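Local structure of hypothetical protein CNAG_02591 (Cryptococcus neoformans, 4P5N) at residues Gln11-Thr21 against His65-Lys75; Lys27-Thr38 against Pro50-Gln58. The protein may play a role in primary metabolism and carries a small beta domain of the Tudor type, within the SH3-like clan. All coordinates share one frame; numbering follows the deposited sequence.

Contact 1. Residues Gln11-Thr21 against His65-Lys75; sequences QNINVGDTVYT and HNPGTLTDLDK. With SO4 (sulfate ion), chain E; SO4 (sulfate ion), chain H.
His65 lays one face of its imidazole against Thr21: the methine CB stands 4.2 Å from the ring centroid, a CH-pi contact, while His65 NE2 and Thr21 OG1 both bind the same cadmium ion. The other ring nitrogen is tied back to its own chain, ND1 donating in the ring plane to Asn66 O, which fixes the rotation of the imidazole. Further on, Pro67 meets Ile13 through its CB, which touches the CD1 end of the isoleucine, and Leu70 brings its CD1 to that same methyl at 3.8 Å and to Val19 CG1. Thr71 and Tyr20 then form an antiparallel hydrogen-bonded pair, and Val19 and Asp72 the non-hydrogen-bonded pair beside it, so that the short strand 71-72 closes one margin of the five-stranded antiparallel sheet of this Tudor, SH3-like domain. With CG anti to the backbone N (chi1 -174°), the Asp72 carboxylate is carried across to Asp17, where its OD2 comes within 2.6 Å of Asp17 OD2, the two planes 65° apart; at that separation one of the acids probably holds a proton. Asp17 OD2 also receives Asn14 N at 3.0 Å from above its carboxylate plane. Leu73 follows in a 3-10 turn; its N still reaches Thr18 O at 2.8 Å, and its branched end rests on Tyr20 CB. Asp74 takes Thr18 N on OD2, a nearly straight bond (168°) that likewise arrives from above the plane. Lys75, bent at chi2 and chi4, passes its CB by Gln11 CB at 3.6 Å; in one of its two conformers NZ turns toward Asp17 OD2, a long, weak salt bridge that is therefore doubtful, as is the water link from NZ to Asn14 ND2 and Asp17 OD1.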
loop_
_atom_site.group_PDB
_atom_site.type_symbol
_atom_site.label_atom_id
_atom_site.label_comp_id
_atom_site.label_asym_id
_atom_site.label_seq_id
_atom_site.Cartn_x
_atom_site.Cartn_y
_atom_site.Cartn_z
ATOM N N GLN A 11 -15.540 9.445 13.867
ATOM C CA GLN A 11 -14.822 9.142 15.106
ATOM C C GLN A 11 -13.325 9.272 14.898
ATOM O O GLN A 11 -12.799 8.775 13.903
ATOM C CB GLN A 11 -15.178 7.721 15.599
ATOM C CG GLN A 11 -16.679 7.503 15.823
ATOM C CD GLN A 11 -17.279 8.549 16.745
ATOM O OE1 GLN A 11 -16.911 8.638 17.919
ATOM N NE2 GLN A 11 -18.177 9.377 16.211
ATOM N N ASN A 12 -12.646 9.939 15.837
ATOM C CA ASN A 12 -11.201 10.093 15.771
ATOM C C ASN A 12 -10.494 8.741 15.767
ATOM O O ASN A 12 -10.776 7.876 16.619
ATOM C CB ASN A 12 -10.710 10.940 16.953
ATOM C CG ASN A 12 -11.275 12.360 16.936
ATOM O OD1 ASN A 12 -11.495 12.937 15.866
ATOM N ND2 ASN A 12 -11.477 12.945 18.118
ATOM N N ILE A 13 -9.567 8.561 14.829
ATOM C CA ILE A 13 -8.828 7.307 14.726
ATOM C C ILE A 13 -7.485 7.463 15.430
ATOM O O ILE A 13 -6.772 8.420 15.192
ATOM C CB ILE A 13 -8.590 6.892 13.250
ATOM C CG1 ILE A 13 -9.925 6.753 12.494
ATOM C CG2 ILE A 13 -7.743 5.614 13.192
ATOM C CD1 ILE A 13 -9.770 6.704 10.982
ATOM N N ASN A 14 -7.155 6.513 16.301
ATOM C CA ASN A 14 -5.896 6.537 17.029
ATOM C C ASN A 14 -5.048 5.344 16.641
ATOM O O ASN A 14 -5.580 4.263 16.342
ATOM C CB ASN A 14 -6.150 6.501 18.539
ATOM C CG ASN A 14 -6.929 7.700 19.029
ATOM O OD1 ASN A 14 -6.647 8.845 18.652
ATOM N ND2 ASN A 14 -7.911 7.450 19.889
ATOM N N VAL A 15 -3.730 5.535 16.671
ATOM C CA VAL A 15 -2.788 4.426 16.549
ATOM C C VAL A 15 -3.113 3.379 17.618
ATOM O O VAL A 15 -3.388 3.723 18.766
ATOM C CB VAL A 15 -1.330 4.916 16.634
ATOM C CG1 VAL A 15 -0.375 3.742 16.789
ATOM C CG2 VAL A 15 -0.993 5.739 15.394
ATOM N N GLY A 16 -3.149 2.114 17.192
ATOM C CA GLY A 16 -3.525 0.986 18.036
ATOM C C GLY A 16 -4.995 0.598 17.987
ATOM O O GLY A 16 -5.375 -0.452 18.508
ATOM N N ASP A 17 -5.838 1.427 17.361
ATOM C CA ASP A 17 -7.262 1.095 17.246
ATOM C C ASP A 17 -7.466 0.022 16.189
ATOM O O ASP A 17 -6.721 -0.057 15.197
ATOM C CB ASP A 17 -8.109 2.305 16.808
ATOM C CG ASP A 17 -8.267 3.371 17.897
ATOM O OD1 ASP A 17 -7.759 3.191 19.015
ATOM O OD2 ASP A 17 -8.929 4.413 17.620
ATOM N N THR A 18 -8.495 -0.795 16.390
ATOM C CA THR A 18 -8.906 -1.737 15.364
ATOM C C THR A 18 -9.771 -1.026 14.342
ATOM O O THR A 18 -10.794 -0.447 14.703
ATOM C CB THR A 18 -9.736 -2.896 15.941
ATOM O OG1 THR A 18 -9.015 -3.527 17.006
ATOM C CG2 THR A 18 -10.012 -3.930 14.862
ATOM N N VAL A 19 -9.352 -1.080 13.074
ATOM C CA VAL A 19 -10.147 -0.539 11.961
ATOM C C VAL A 19 -10.625 -1.666 11.043
ATOM O O VAL A 19 -10.048 -2.754 11.032
ATOM C CB VAL A 19 -9.400 0.557 11.164
ATOM C CG1 VAL A 19 -9.220 1.790 12.033
ATOM C CG2 VAL A 19 -8.067 0.046 10.600
ATOM N N TYR A 20 -11.656 -1.378 10.251
ATOM C CA TYR A 20 -12.344 -2.375 9.443
ATOM C C TYR A 20 -12.798 -1.754 8.126
ATOM O O TYR A 20 -13.351 -0.660 8.110
ATOM C CB TYR A 20 -13.581 -2.866 10.218
ATOM C CG TYR A 20 -14.538 -3.726 9.427
ATOM C CD1 TYR A 20 -15.555 -3.150 8.637
ATOM C CD2 TYR A 20 -14.457 -5.117 9.487
ATOM C CE1 TYR A 20 -16.440 -3.938 7.925
ATOM C CE2 TYR A 20 -15.347 -5.918 8.777
ATOM C CZ TYR A 20 -16.333 -5.327 7.996
ATOM O OH TYR A 20 -17.215 -6.119 7.295
ATOM N N THR A 21 -12.576 -2.465 7.036
ATOM C CA THR A 21 -13.198 -2.130 5.778
ATOM C C THR A 21 -13.623 -3.410 5.053
ATOM O O THR A 21 -12.859 -4.363 5.003
ATOM C CB THR A 21 -12.268 -1.289 4.892
ATOM O OG1 THR A 21 -12.956 -0.985 3.680
ATOM C CG2 THR A 21 -10.940 -2.004 4.586
ATOM N N HIS A 65 -5.198 2.650 3.736
ATOM C CA HIS A 65 -6.592 2.901 3.363
ATOM C C HIS A 65 -7.046 4.297 3.760
ATOM O O HIS A 65 -6.669 4.807 4.814
ATOM C CB HIS A 65 -7.492 1.869 4.050
ATOM C CG HIS A 65 -8.835 1.687 3.404
ATOM N ND1 HIS A 65 -9.879 2.580 3.558
ATOM C CD2 HIS A 65 -9.305 0.696 2.612
ATOM C CE1 HIS A 65 -10.933 2.146 2.886
ATOM N NE2 HIS A 65 -10.615 1.000 2.310
ATOM N N ASN A 66 -7.878 4.914 2.928
ATOM C CA ASN A 66 -8.449 6.197 3.296
ATOM C C ASN A 66 -9.278 6.084 4.585
ATOM O O ASN A 66 -9.965 5.101 4.789
ATOM C CB ASN A 66 -9.342 6.677 2.174
ATOM C CG ASN A 66 -8.567 6.951 0.907
ATOM O OD1 ASN A 66 -7.377 7.242 0.955
ATOM N ND2 ASN A 66 -9.254 6.903 -0.234
ATOM N N PRO A 67 -9.237 7.115 5.436
ATOM C CA PRO A 67 -9.931 7.009 6.735
ATOM C C PRO A 67 -11.439 7.102 6.620
ATOM O O PRO A 67 -12.161 6.502 7.413
ATOM C CB PRO A 67 -9.392 8.216 7.524
ATOM C CG PRO A 67 -8.905 9.181 6.461
ATOM C CD PRO A 67 -8.375 8.308 5.353
ATOM N N GLY A 68 -11.917 7.877 5.655
ATOM C CA GLY A 68 -13.336 8.221 5.591
ATOM C C GLY A 68 -14.247 7.108 5.131
ATOM O O GLY A 68 -15.469 7.255 5.147
ATOM N N THR A 69 -13.666 5.984 4.726
ATOM C CA THR A 69 -14.449 4.836 4.271
ATOM C C THR A 69 -14.116 3.602 5.095
ATOM O O THR A 69 -14.452 2.474 4.723
ATOM C CB THR A 69 -14.164 4.528 2.800
ATOM O OG1 THR A 69 -12.741 4.498 2.612
ATOM C CG2 THR A 69 -14.774 5.607 1.929
ATOM N N LEU A 70 -13.450 3.793 6.220
ATOM C CA LEU A 70 -13.324 2.659 7.108
ATOM C C LEU A 70 -14.020 2.936 8.424
ATOM O O LEU A 70 -14.417 4.071 8.691
ATOM C CB LEU A 70 -11.888 2.198 7.255
ATOM C CG LEU A 70 -10.861 3.211 7.698
ATOM C CD1 LEU A 70 -11.131 3.714 9.116
ATOM C CD2 LEU A 70 -9.431 2.685 7.638
ATOM N N THR A 71 -14.178 1.894 9.235
ATOM C CA THR A 71 -14.814 2.032 10.543
ATOM C C THR A 71 -13.820 1.702 11.637
ATOM O O THR A 71 -13.158 0.665 11.577
ATOM C CB THR A 71 -16.055 1.126 10.654
ATOM O OG1 THR A 71 -16.957 1.447 9.599
ATOM C CG2 THR A 71 -16.789 1.307 12.005
ATOM N N ASP A 72 -13.703 2.593 12.629
ATOM C CA ASP A 72 -12.856 2.327 13.787
ATOM C C ASP A 72 -13.720 1.546 14.775
ATOM O O ASP A 72 -14.598 2.116 15.435
ATOM C CB ASP A 72 -12.372 3.648 14.383
ATOM C CG ASP A 72 -11.365 3.476 15.499
ATOM O OD1 ASP A 72 -11.499 2.521 16.314
ATOM O OD2 ASP A 72 -10.475 4.368 15.585
ATOM N N LEU A 73 -13.475 0.239 14.878
ATOM C CA LEU A 73 -14.309 -0.622 15.732
ATOM C C LEU A 73 -14.200 -0.287 17.204
ATOM O O LEU A 73 -15.141 -0.525 17.961
ATOM C CB LEU A 73 -13.975 -2.107 15.502
ATOM C CG LEU A 73 -14.230 -2.579 14.053
ATOM C CD1 LEU A 73 -14.000 -4.080 13.952
ATOM C CD2 LEU A 73 -15.618 -2.219 13.517
ATOM N N ASP A 74 -13.077 0.303 17.597
ATOM C CA ASP A 74 -12.892 0.701 18.992
ATOM C C ASP A 74 -13.634 1.971 19.407
ATOM O O ASP A 74 -13.637 2.336 20.579
ATOM C CB ASP A 74 -11.402 0.799 19.312
ATOM C CG ASP A 74 -10.726 -0.565 19.324
ATOM O OD1 ASP A 74 -11.365 -1.553 19.722
ATOM O OD2 ASP A 74 -9.554 -0.665 18.955
ATOM N N LYS A 75 -14.247 2.653 18.443
ATOM C CA LYS A 75 -14.993 3.877 18.718
ATOM C C LYS A 75 -16.488 3.676 18.472
ATOM O O LYS A 75 -17.262 4.632 18.480
ATOM C CB LYS A 75 -14.459 5.030 17.871
ATOM C CG LYS A 75 -13.012 5.385 18.175
ATOM C CD LYS A 75 -12.881 5.982 19.568
ATOM C CE LYS A 75 -11.436 6.282 19.921
ATOM N NZ LYS A 75 -10.734 5.067 20.409
HETATM S S SO4 E . -11.904 4.272 -0.564
HETATM O O1 SO4 E . -11.989 4.632 -2.002
HETATM O O2 SO4 E . -13.168 3.571 -0.248
HETATM O O3 SO4 E . -11.835 5.515 0.280
HETATM O O4 SO4 E . -10.797 3.299 -0.380
HETATM S S SO4 H . -7.009 5.957 -3.053
HETATM O O1 SO4 H . -7.130 5.203 -4.331
HETATM O O2 SO4 H . -6.941 5.032 -1.889
HETATM O O3 SO4 H . -8.128 6.908 -2.906
HETATM O O4 SO4 H . -5.703 6.656 -3.086
HETATM O O HOH W 1 -8.061 4.811 21.134
HETATM O O HOH W 2 -7.452 -2.328 19.597
HETATM O O HOH W 3 -16.423 0.178 7.249
#

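Contact 2. Residues Lys27-Thr38 against Pro50-Gln58; sequences KHEGQVADIVTT and PPKVLFTDQ. With CD (cadmium ion), chain D; SO4 (sulfate ion), chain H.
Strands 27-36 and 52-56 run antiparallel with axes 4.6 Å apart at closest approach and N-to-C directions at 137°, and a classic beta bulge interrupts their pairing where Ala33 N and Asp34 N both donate to Leu54 O, at 2.8 and 3.3 Å. Regular pairing resumes from Asp34 to Val36; separately, Pro51 CA, just after a cis peptide bond, makes a CA-H...O contact with Val36 O. Among the side chains, His28 ND1 donates to Asp57 OD2 at 2.7 Å, using the anti lone pair; ring and carboxylate lie nearly coplanar, 11° apart. Gln58 grips the strand with both ends of its amide: OE1 accepts from Glu29 N, and NE2 gives a straight bond to Lys27 O at 2.9 Å, reaching it from above the carbonyl plane. Its CG lies between backbone N and carbonyl carbon (chi1 74°) and the chain bends at chi2, which turns the amide toward the backbone of Lys27 and Glu29. Gly30 passes close, its CA 3.3 Å from Thr56 O, and the Phe55 ring lies alongside, with CD2 near Gly30 N and CZ against His28 CB. Val32, just before the bulge, meets Val53 CG1 with its CG2 at 3.6 Å, the two side chains at about a right angle; past the bulge Val36 CG2 touches Leu54 CD1. Asp34 binds a cadmium ion through both carboxylate oxygens, with Glu41 of helix 39-44 as a further ligand, and Lys45 NZ hydrogen-bonds to Asp34 OD2. That helix also packs on Val36 and Pro50, strand 18-23 flanks 27-36 on its other edge, and strand 62-65 lies beyond 52-56, contributing Val63 and His65 against Phe55.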
loop_
_atom_site.group_PDB
_atom_site.type_symbol
_atom_site.label_atom_id
_atom_site.label_comp_id
_atom_site.label_asym_id
_atom_site.label_seq_id
_atom_site.Cartn_x
_atom_site.Cartn_y
_atom_site.Cartn_z
ATOM N N LYS A 27 -12.703 -8.925 4.052
ATOM C CA LYS A 27 -12.546 -7.706 4.810
ATOM C C LYS A 27 -11.054 -7.454 5.031
ATOM O O LYS A 27 -10.204 -8.367 4.876
ATOM C CB LYS A 27 -13.259 -7.838 6.177
ATOM C CG LYS A 27 -12.566 -8.805 7.129
ATOM C CD LYS A 27 -13.218 -8.940 8.491
ATOM C CE LYS A 27 -12.382 -9.884 9.342
ATOM N NZ LYS A 27 -13.019 -10.093 10.672
ATOM N N HIS A 28 -10.746 -6.232 5.436
ATOM C CA HIS A 28 -9.442 -5.939 6.036
ATOM C C HIS A 28 -9.703 -5.332 7.395
ATOM O O HIS A 28 -10.305 -4.248 7.501
ATOM C CB HIS A 28 -8.645 -4.969 5.176
ATOM C CG HIS A 28 -8.436 -5.466 3.785
ATOM N ND1 HIS A 28 -7.605 -6.525 3.492
ATOM C CD2 HIS A 28 -8.994 -5.086 2.610
ATOM C CE1 HIS A 28 -7.634 -6.759 2.191
ATOM N NE2 HIS A 28 -8.473 -5.900 1.633
ATOM N N GLU A 29 -9.261 -6.048 8.428
ATOM C CA GLU A 29 -9.442 -5.636 9.810
ATOM C C GLU A 29 -8.145 -5.818 10.582
ATOM O O GLU A 29 -7.531 -6.881 10.504
ATOM C CB GLU A 29 -10.543 -6.479 10.459
ATOM C CG GLU A 29 -10.780 -6.161 11.926
ATOM C CD GLU A 29 -11.927 -6.961 12.527
ATOM O OE1 GLU A 29 -12.860 -7.339 11.783
ATOM O OE2 GLU A 29 -11.910 -7.216 13.756
ATOM N N GLY A 30 -7.717 -4.791 11.312
ATOM C CA GLY A 30 -6.466 -4.882 12.094
ATOM C C GLY A 30 -6.153 -3.576 12.798
ATOM O O GLY A 30 -6.931 -2.615 12.730
ATOM N N GLN A 31 -5.016 -3.521 13.478
ATOM C CA GLN A 31 -4.743 -2.376 14.328
ATOM C C GLN A 31 -3.927 -1.336 13.582
ATOM O O GLN A 31 -2.984 -1.670 12.845
ATOM C CB GLN A 31 -4.072 -2.780 15.664
ATOM C CG GLN A 31 -5.068 -3.191 16.757
ATOM C CD GLN A 31 -5.728 -4.509 16.440
ATOM O OE1 GLN A 31 -6.906 -4.579 16.094
ATOM N NE2 GLN A 31 -4.938 -5.570 16.500
ATOM N N VAL A 32 -4.324 -0.080 13.761
ATOM C CA VAL A 32 -3.652 1.052 13.142
ATOM C C VAL A 32 -2.189 1.144 13.619
ATOM O O VAL A 32 -1.921 1.195 14.834
ATOM C CB VAL A 32 -4.411 2.367 13.430
ATOM C CG1 VAL A 32 -3.677 3.537 12.794
ATOM C CG2 VAL A 32 -5.846 2.289 12.879
ATOM N N ALA A 33 -1.261 1.164 12.659
ATOM C CA ALA A 33 0.166 1.373 12.936
ATOM C C ALA A 33 0.589 2.818 12.776
ATOM O O ALA A 33 1.511 3.285 13.463
ATOM C CB ALA A 33 1.025 0.481 12.056
ATOM N N ASP A 34 -0.071 3.520 11.854
ATOM C CA ASP A 34 0.314 4.881 11.540
ATOM C C ASP A 34 -0.804 5.586 10.783
ATOM O O ASP A 34 -1.613 4.957 10.108
ATOM C CB ASP A 34 1.587 4.866 10.684
ATOM C CG ASP A 34 2.410 6.125 10.816
ATOM O OD1 ASP A 34 1.970 7.102 11.475
ATOM O OD2 ASP A 34 3.515 6.147 10.235
ATOM N N ILE A 35 -0.838 6.904 10.926
ATOM C CA ILE A 35 -1.777 7.754 10.228
ATOM C C ILE A 35 -0.935 8.802 9.514
ATOM O O ILE A 35 -0.227 9.588 10.145
ATOM C CB ILE A 35 -2.763 8.396 11.221
ATOM C CG1 ILE A 35 -3.564 7.302 11.937
ATOM C CG2 ILE A 35 -3.701 9.348 10.503
ATOM C CD1 ILE A 35 -4.369 7.773 13.123
ATOM N N VAL A 36 -0.989 8.775 8.194
ATOM C CA VAL A 36 -0.172 9.623 7.340
ATOM C C VAL A 36 -1.036 10.781 6.841
ATOM O O VAL A 36 -2.125 10.556 6.278
ATOM C CB VAL A 36 0.328 8.799 6.142
ATOM C CG1 VAL A 36 1.055 9.671 5.158
ATOM C CG2 VAL A 36 1.227 7.674 6.611
ATOM N N THR A 37 -0.591 12.019 7.066
ATOM C CA THR A 37 -1.452 13.172 6.746
ATOM C C THR A 37 -0.833 14.228 5.845
ATOM O O THR A 37 -1.468 15.242 5.588
ATOM C CB THR A 37 -1.953 13.911 8.003
ATOM O OG1 THR A 37 -0.835 14.339 8.781
ATOM C CG2 THR A 37 -2.850 13.021 8.849
ATOM N N THR A 38 0.409 14.038 5.420
ATOM C CA THR A 38 1.035 14.978 4.505
ATOM C C THR A 38 1.555 14.250 3.277
ATOM O O THR A 38 1.841 13.048 3.323
ATOM C CB THR A 38 2.221 15.727 5.152
ATOM O OG1 THR A 38 3.224 14.775 5.544
ATOM C CG2 THR A 38 1.768 16.542 6.364
ATOM N N PRO A 50 -2.707 11.156 0.722
ATOM C CA PRO A 50 -3.108 11.289 2.124
ATOM C C PRO A 50 -4.452 12.015 2.248
ATOM O O PRO A 50 -4.860 12.755 1.338
ATOM C CB PRO A 50 -1.960 12.118 2.725
ATOM C CG PRO A 50 -1.461 12.953 1.564
ATOM C CD PRO A 50 -1.556 12.013 0.384
ATOM N N PRO A 51 -5.171 11.790 3.352
ATOM C CA PRO A 51 -4.765 10.936 4.475
ATOM C C PRO A 51 -4.870 9.435 4.201
ATOM O O PRO A 51 -5.746 8.977 3.443
ATOM C CB PRO A 51 -5.730 11.349 5.597
ATOM C CG PRO A 51 -6.974 11.809 4.880
ATOM C CD PRO A 51 -6.452 12.480 3.606
ATOM N N LYS A 52 -3.943 8.687 4.794
ATOM C CA LYS A 52 -3.980 7.226 4.736
ATOM C C LYS A 52 -3.793 6.648 6.124
ATOM O O LYS A 52 -2.965 7.134 6.895
ATOM C CB LYS A 52 -2.875 6.681 3.828
ATOM C CG LYS A 52 -3.184 6.789 2.352
ATOM C CD LYS A 52 -4.328 5.874 1.939
ATOM C CE LYS A 52 -4.368 5.746 0.429
ATOM N NZ LYS A 52 -4.961 6.948 -0.228
ATOM N N VAL A 53 -4.579 5.622 6.429
ATOM C CA VAL A 53 -4.455 4.863 7.663
ATOM C C VAL A 53 -3.685 3.595 7.287
ATOM O O VAL A 53 -4.106 2.843 6.418
ATOM C CB VAL A 53 -5.851 4.526 8.246
ATOM C CG1 VAL A 53 -5.751 3.681 9.514
ATOM C CG2 VAL A 53 -6.615 5.803 8.582
ATOM N N LEU A 54 -2.551 3.372 7.946
ATOM C CA LEU A 54 -1.731 2.191 7.686
ATOM C C LEU A 54 -1.989 1.173 8.784
ATOM O O LEU A 54 -1.852 1.494 9.965
ATOM C CB LEU A 54 -0.233 2.538 7.649
ATOM C CG LEU A 54 0.242 3.711 6.777
ATOM C CD1 LEU A 54 1.750 3.696 6.556
ATOM C CD2 LEU A 54 -0.488 3.827 5.449
ATOM N N PHE A 55 -2.389 -0.035 8.389
ATOM C CA PHE A 55 -2.629 -1.123 9.341
ATOM C C PHE A 55 -2.315 -2.470 8.728
ATOM O O PHE A 55 -2.297 -2.615 7.509
ATOM C CB PHE A 55 -4.079 -1.100 9.899
ATOM C CG PHE A 55 -5.181 -1.407 8.884
ATOM C CD1 PHE A 55 -5.646 -0.438 7.985
ATOM C CD2 PHE A 55 -5.817 -2.650 8.892
ATOM C CE1 PHE A 55 -6.693 -0.720 7.101
ATOM C CE2 PHE A 55 -6.861 -2.940 8.018
ATOM C CZ PHE A 55 -7.308 -1.974 7.122
ATOM N N THR A 56 -2.065 -3.461 9.583
ATOM C CA THR A 56 -1.873 -4.820 9.110
ATOM C C THR A 56 -3.158 -5.590 9.331
ATOM O O THR A 56 -3.713 -5.554 10.423
ATOM C CB THR A 56 -0.704 -5.469 9.867
ATOM O OG1 THR A 56 0.481 -4.693 9.615
ATOM C CG2 THR A 56 -0.488 -6.884 9.402
ATOM N N ASP A 57 -3.651 -6.263 8.287
ATOM C CA ASP A 57 -4.930 -6.942 8.406
ATOM C C ASP A 57 -4.808 -8.340 9.014
ATOM O O ASP A 57 -3.706 -8.766 9.412
ATOM C CB ASP A 57 -5.721 -6.933 7.078
ATOM C CG ASP A 57 -5.232 -7.944 6.062
ATOM O OD1 ASP A 57 -4.343 -8.782 6.347
ATOM O OD2 ASP A 57 -5.792 -7.929 4.937
ATOM N N GLN A 58 -5.935 -9.047 9.056
ATOM C CA GLN A 58 -6.030 -10.350 9.731
ATOM C C GLN A 58 -5.267 -11.454 9.001
ATOM O O GLN A 58 -5.059 -12.542 9.552
ATOM C CB GLN A 58 -7.509 -10.733 9.947
ATOM C CG GLN A 58 -8.219 -11.166 8.666
ATOM C CD GLN A 58 -8.647 -10.037 7.737
ATOM O OE1 GLN A 58 -8.546 -8.846 8.048
ATOM N NE2 GLN A 58 -9.142 -10.428 6.574
HETATM CD CD CD D . 3.946 8.683 11.160
HETATM S S SO4 H . -7.009 5.957 -3.053
HETATM O O1 SO4 H . -7.130 5.203 -4.331
HETATM O O2 SO4 H . -6.941 5.032 -1.889
HETATM O O3 SO4 H . -8.128 6.908 -2.906
HETATM O O4 SO4 H . -5.703 6.656 -3.086
HETATM O O HOH W 4 -3.324 -5.826 13.073
HETATM O O HOH W 5 -0.663 -3.138 12.481
#

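In the fold
Contact 2 is nested along the chain inside the loop closed by contact 1, and their centres lie 8 Å apart in one sheet, where strand 18-23 is the neighbour of 26-36. Two polar links join them: Thr18 OG1 lies 2.5 Å from Gln31 OE1, a probable hydrogen bond, and Asn66 OD1 lies 2.7 Å from Lys52 NZ, probably another. Packing completes the seam, with Ile13 O 3.2 Å from Ile35 CD1. Asn66 and Lys52 also share a sulfate, probably from the crystallisation liquor, that Lys48 of the second subunit binds as well. Each contact supplies ligands to a different cadmium ion: Thr21 and His65 in contact 1, Asp34 in contact 2.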